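Local coordinates for protein type IV pilin structural subunit (Pseudomonas aeruginosa, PDB 3JYZ) that probably serves as the structural subunit that assembles in many copies into the type IV pilus, at residues Leu90-Asn95 / Thr101-Ala106; Ser54-Ser59 / Asp77-Pro82. All blocks are in the same frame, centred on the assembly; numbering follows the deposited sequence.

Overall arrangement
Both contacts reach the same antiparallel sheet of the pilin head, on opposite sides of the chain's centre. Their centres lie about 28 Å apart and their nearest atoms about 9 Å, so they do not touch. Interaction 2 comes first in the chain: it sets the loop that leads into strand 57-62 against helix 76-79, just after strand 70-74. Strand 87-95 then follows and carries interaction 1, where it pairs with strand 100-102 and receives the first turn of helix 103-109. Interaction 1 is buried and held by backbone hydrogen bonds; interaction 2 is partly buried and rests on side-chain packing. Strand 70-74 lies between strands 57-62 and 87-95 and ties the two regions together.

Interaction 1 (Leu90-Asn95 / Thr101-Ala106); sequences LSPYIN and TALATA
Three backbone hydrogen bonds join Pro92 and Ile94 to Thr101 and Leu103. Ile94 and Thr101 form an antiparallel hydrogen-bonded pair: Ile94 N gives to Thr101 O at 2.8 Å, almost in line with the carbonyl, and Thr101 N returns a bond of 3.0 Å to Ile94 O. Next to this pair, Tyr93 faces Ala102 as a non-hydrogen-bonded pair, and Tyr93 CA lies 3.2 Å from Thr101 O, a bent CA-H...O contact. The third bond, Leu103 N to Pro92 O at 3.0 Å, has its donor 39° out of the carbonyl plane. Ala102 occupies the N-cap position, and the Leu103 bond carries the pairing into the first residue of the helix.

The apolar contacts gather around Leu103 and Ile94. Leu103 holds CG anti to its backbone N (chi1 -178°) and sends its two methyls to different partners: CD2 packs on Pro92 CG at 3.7 Å, the two side chains crossing at about a right angle, while CD1 meets Ile94 CD1 at 3.7 Å. One turn on, Ala106 CB lies 3.5 Å from Ile94 CD1. Leu103 also reaches Ile25 of helix 4-28. Tyr93 lays CD2 obliquely near Ala102 N, 3.6 Å away, and its hydroxyl is bonded to Thr133 O.

This is a beta hairpin whose second strand is short and turns directly into a helix, within the antiparallel sheet that type IV pilins pack against their long N-terminal helix.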
loop_
_atom_site.group_PDB
_atom_site.type_symbol
_atom_site.label_atom_id
_atom_site.label_comp_id
_atom_site.label_asym_id
_atom_site.label_seq_id
_atom_site.Cartn_x
_atom_site.Cartn_y
_atom_site.Cartn_z
ATOM N N LEU A 90 0.376 -2.278 -0.305
ATOM C CA LEU A 90 1.618 -1.508 -0.364
ATOM C C LEU A 90 2.433 -1.838 0.885
ATOM O O LEU A 90 2.001 -1.559 2.001
ATOM C CB LEU A 90 1.344 -0.002 -0.427
ATOM C CG LEU A 90 0.307 0.473 -1.448
ATOM C CD1 LEU A 90 0.161 2.001 -1.447
ATOM C CD2 LEU A 90 0.628 -0.012 -2.846
ATOM N N SER A 91 3.613 -2.420 0.688
ATOM C CA SER A 91 4.435 -2.908 1.795
ATOM C C SER A 91 5.719 -2.086 1.877
ATOM O O SER A 91 6.465 -2.005 0.899
ATOM C CB SER A 91 4.774 -4.385 1.574
ATOM O OG SER A 91 3.596 -5.180 1.500
ATOM N N PRO A 92 5.977 -1.458 3.035
ATOM C CA PRO A 92 7.155 -0.590 3.189
ATOM C C PRO A 92 8.403 -1.292 3.738
ATOM O O PRO A 92 8.313 -2.217 4.552
ATOM C CB PRO A 92 6.689 0.465 4.197
ATOM C CG PRO A 92 5.625 -0.223 5.006
ATOM C CD PRO A 92 5.056 -1.367 4.183
ATOM N N TYR A 93 9.566 -0.819 3.288
ATOM C CA TYR A 93 10.863 -1.341 3.711
ATOM C C TYR A 93 11.807 -0.186 3.962
ATOM O O TYR A 93 11.699 0.857 3.338
ATOM C CB TYR A 93 11.463 -2.233 2.618
ATOM C CG TYR A 93 10.611 -3.437 2.330
ATOM C CD1 TYR A 93 9.462 -3.328 1.550
ATOM C CD2 TYR A 93 10.929 -4.678 2.865
ATOM C CE1 TYR A 93 8.664 -4.427 1.309
ATOM C CE2 TYR A 93 10.131 -5.789 2.623
ATOM C CZ TYR A 93 8.997 -5.654 1.842
ATOM O OH TYR A 93 8.195 -6.756 1.590
ATOM N N ILE A 94 12.740 -0.365 4.887
ATOM C CA ILE A 94 13.814 0.602 5.026
ATOM C C ILE A 94 15.050 0.084 4.320
ATOM O O ILE A 94 15.443 -1.071 4.492
ATOM C CB ILE A 94 14.117 0.940 6.499
ATOM C CG1 ILE A 94 13.083 1.943 7.008
ATOM C CG2 ILE A 94 15.518 1.539 6.633
ATOM C CD1 ILE A 94 13.091 2.151 8.486
ATOM N N ASN A 95 15.615 0.957 3.491
ATOM C CA ASN A 95 16.827 0.709 2.731
ATOM C C ASN A 95 17.983 1.448 3.394
ATOM O O ASN A 95 17.984 2.678 3.452
ATOM C CB ASN A 95 16.621 1.246 1.313
ATOM C CG ASN A 95 17.906 1.322 0.521
ATOM O OD1 ASN A 95 18.846 0.579 0.780
ATOM N ND2 ASN A 95 17.948 2.223 -0.458
ATOM N N THR A 101 14.869 -4.047 4.690
ATOM C CA THR A 101 14.238 -4.767 5.784
ATOM C C THR A 101 12.826 -4.205 5.978
ATOM O O THR A 101 12.612 -3.001 5.830
ATOM C CB THR A 101 15.068 -4.631 7.082
ATOM O OG1 THR A 101 14.367 -5.230 8.174
ATOM C CG2 THR A 101 15.304 -3.195 7.406
ATOM N N ALA A 102 11.865 -5.076 6.283
ATOM C CA ALA A 102 10.487 -4.644 6.529
ATOM C C ALA A 102 10.462 -3.453 7.486
ATOM O O ALA A 102 11.168 -3.453 8.494
ATOM C CB ALA A 102 9.659 -5.786 7.095
ATOM N N LEU A 103 9.635 -2.455 7.184
ATOM C CA LEU A 103 9.568 -1.241 7.999
ATOM C C LEU A 103 9.474 -1.513 9.497
ATOM O O LEU A 103 10.243 -0.957 10.269
ATOM C CB LEU A 103 8.382 -0.368 7.583
ATOM C CG LEU A 103 8.238 0.952 8.338
ATOM C CD1 LEU A 103 9.396 1.883 8.030
ATOM C CD2 LEU A 103 6.909 1.615 7.984
ATOM N N ALA A 104 8.523 -2.348 9.906
ATOM C CA ALA A 104 8.286 -2.550 11.335
ATOM C C ALA A 104 9.538 -3.086 12.020
ATOM O O ALA A 104 9.861 -2.696 13.136
ATOM C CB ALA A 104 7.115 -3.491 11.556
ATOM N N THR A 105 10.236 -3.990 11.348
ATOM C CA THR A 105 11.446 -4.574 11.908
ATOM C C THR A 105 12.554 -3.535 11.986
ATOM O O THR A 105 13.238 -3.397 12.998
ATOM C CB THR A 105 11.885 -5.749 11.043
ATOM O OG1 THR A 105 10.823 -6.699 11.005
ATOM C CG2 THR A 105 13.141 -6.410 11.609
ATOM N N ALA A 106 12.715 -2.783 10.910
ATOM C CA ALA A 106 13.728 -1.741 10.867
ATOM C C ALA A 106 13.509 -0.652 11.916
ATOM O O ALA A 106 14.459 -0.212 12.565
ATOM C CB ALA A 106 13.780 -1.134 9.480
#

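Interaction 2 (Ser54-Ser59 / Asp77-Pro82); sequences SKYVTS and DQVGLP
The backbones come closest at Tyr56 and Gln78, whose CA atoms are 5.8 Å apart, where the loop entering strand 57-62 passes the end of helix 76-79.

The Tyr56 and Gln78 side chains cross at about a right angle, with ring and amide planes 21° apart. The ring takes Gln78 CB at its edge, in plane, 3.7 Å from CD1, and CE1 lies 3.3 Å from Gln78 O. Nearer the backbone, Val79 CG2 lies 3.4 Å from Tyr56 O and 3.8 Å from Tyr56 CB. The first torsion of Val79 (chi1 177°) leaves CG2 beside the backbone N, where it faces Tyr56. Farther out, the extended Lys55 chain brings CE to 3.3 Å from Gln78 OE1, while NZ stays 4.1 Å from that oxygen. Ser54 OG accepts from the backbone N of both Tyr56 and Val57, an ST turn and ST motif. Tyr56 is also backbone-bonded to Val75 and touches Arg10 of helix 4-28, placing the contact beside the start of strand 57-62.

Without a hydrogen bond across, the contact rests on van der Waals packing and carbon-to-oxygen approaches, probably with a loose electrostatic pull of the Lys55 ammonium on the Gln78 amide oxygen.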
loop_
_atom_site.group_PDB
_atom_site.type_symbol
_atom_site.label_atom_id
_atom_site.label_comp_id
_atom_site.label_asym_id
_atom_site.label_seq_id
_atom_site.Cartn_x
_atom_site.Cartn_y
_atom_site.Cartn_z
ATOM N N SER A 54 -12.815 7.607 -2.206
ATOM C CA SER A 54 -13.179 8.375 -3.386
ATOM C C SER A 54 -14.261 7.598 -4.104
ATOM O O SER A 54 -14.716 6.573 -3.618
ATOM C CB SER A 54 -11.967 8.531 -4.303
ATOM O OG SER A 54 -11.621 7.283 -4.876
ATOM N N LYS A 55 -14.627 8.013 -5.283
ATOM C CA LYS A 55 -15.582 7.247 -6.031
ATOM C C LYS A 55 -15.106 5.825 -6.317
ATOM O O LYS A 55 -15.843 4.971 -6.294
ATOM C CB LYS A 55 -15.932 7.942 -7.382
ATOM C CG LYS A 55 -16.880 7.151 -8.217
ATOM C CD LYS A 55 -17.278 7.921 -9.479
ATOM C CE LYS A 55 -18.060 7.035 -10.427
ATOM N NZ LYS A 55 -18.764 7.773 -11.479
ATOM N N TYR A 56 -13.862 5.663 -6.404
ATOM C CA TYR A 56 -13.283 4.400 -6.845
ATOM C C TYR A 56 -12.629 3.659 -5.683
ATOM O O TYR A 56 -12.416 2.499 -5.887
ATOM C CB TYR A 56 -12.264 4.636 -7.959
ATOM C CG TYR A 56 -12.860 5.210 -9.225
ATOM C CD1 TYR A 56 -14.072 4.741 -9.719
ATOM C CD2 TYR A 56 -12.212 6.218 -9.924
ATOM C CE1 TYR A 56 -14.619 5.263 -10.874
ATOM C CE2 TYR A 56 -12.753 6.746 -11.083
ATOM C CZ TYR A 56 -13.956 6.266 -11.552
ATOM O OH TYR A 56 -14.499 6.785 -12.705
ATOM N N VAL A 57 -12.341 4.287 -4.622
ATOM C CA VAL A 57 -11.650 3.702 -3.498
ATOM C C VAL A 57 -12.522 3.666 -2.250
ATOM O O VAL A 57 -12.976 4.646 -1.851
ATOM C CB VAL A 57 -10.376 4.440 -3.202
ATOM C CG1 VAL A 57 -9.666 3.840 -2.018
ATOM C CG2 VAL A 57 -9.521 4.356 -4.414
ATOM N N THR A 58 -12.754 2.470 -1.740
ATOM C CA THR A 58 -13.507 2.291 -0.500
ATOM C C THR A 58 -12.678 2.734 0.700
ATOM O O THR A 58 -13.158 3.468 1.562
ATOM C CB THR A 58 -13.910 0.821 -0.317
ATOM O OG1 THR A 58 -14.905 0.487 -1.291
ATOM C CG2 THR A 58 -14.474 0.562 1.080
ATOM N N SER A 59 -11.418 2.314 0.738
ATOM C CA SER A 59 -10.594 2.555 1.910
ATOM C C SER A 59 -9.117 2.393 1.601
ATOM O O SER A 59 -8.739 1.649 0.691
ATOM C CB SER A 59 -10.999 1.604 3.043
ATOM O OG SER A 59 -10.854 0.247 2.656
ATOM N N ASP A 77 -17.611 -2.189 -8.390
ATOM C CA ASP A 77 -18.522 -1.875 -9.487
ATOM C C ASP A 77 -18.390 -0.458 -10.071
ATOM O O ASP A 77 -19.029 -0.131 -11.076
ATOM C CB ASP A 77 -19.973 -2.226 -9.128
ATOM C CG ASP A 77 -20.556 -1.324 -8.057
ATOM O OD1 ASP A 77 -19.881 -0.363 -7.631
ATOM O OD2 ASP A 77 -21.709 -1.576 -7.651
ATOM N N GLN A 78 -17.555 0.380 -9.460
ATOM C CA GLN A 78 -17.246 1.682 -10.034
ATOM C C GLN A 78 -15.966 1.603 -10.863
ATOM O O GLN A 78 -15.784 2.342 -11.834
ATOM C CB GLN A 78 -17.101 2.759 -8.949
ATOM C CG GLN A 78 -18.310 2.918 -8.019
ATOM C CD GLN A 78 -19.577 3.351 -8.740
ATOM O OE1 GLN A 78 -19.546 4.217 -9.618
ATOM N NE2 GLN A 78 -20.701 2.758 -8.360
ATOM N N VAL A 79 -15.072 0.702 -10.465
ATOM C CA VAL A 79 -13.789 0.561 -11.131
ATOM C C VAL A 79 -13.885 -0.395 -12.316
ATOM O O VAL A 79 -13.288 -0.143 -13.364
ATOM C CB VAL A 79 -12.717 0.057 -10.143
ATOM C CG1 VAL A 79 -11.392 -0.157 -10.852
ATOM C CG2 VAL A 79 -12.555 1.045 -9.006
ATOM N N GLY A 80 -14.640 -1.477 -12.144
ATOM C CA GLY A 80 -14.738 -2.522 -13.153
ATOM C C GLY A 80 -14.045 -3.818 -12.753
ATOM O O GLY A 80 -13.545 -4.551 -13.610
ATOM N N LEU A 81 -14.020 -4.112 -11.456
ATOM C CA LEU A 81 -13.293 -5.262 -10.935
ATOM C C LEU A 81 -14.222 -6.353 -10.419
ATOM O O LEU A 81 -15.381 -6.085 -10.101
ATOM C CB LEU A 81 -12.394 -4.821 -9.779
ATOM C CG LEU A 81 -11.292 -3.821 -10.106
ATOM C CD1 LEU A 81 -10.790 -3.183 -8.819
ATOM C CD2 LEU A 81 -10.155 -4.496 -10.865
ATOM N N PRO A 82 -13.715 -7.591 -10.316
ATOM C CA PRO A 82 -14.477 -8.662 -9.666
ATOM C C PRO A 82 -14.780 -8.291 -8.215
ATOM O O PRO A 82 -14.004 -7.559 -7.588
ATOM C CB PRO A 82 -13.522 -9.861 -9.718
ATOM C CG PRO A 82 -12.609 -9.568 -10.860
ATOM C CD PRO A 82 -12.440 -8.075 -10.875
#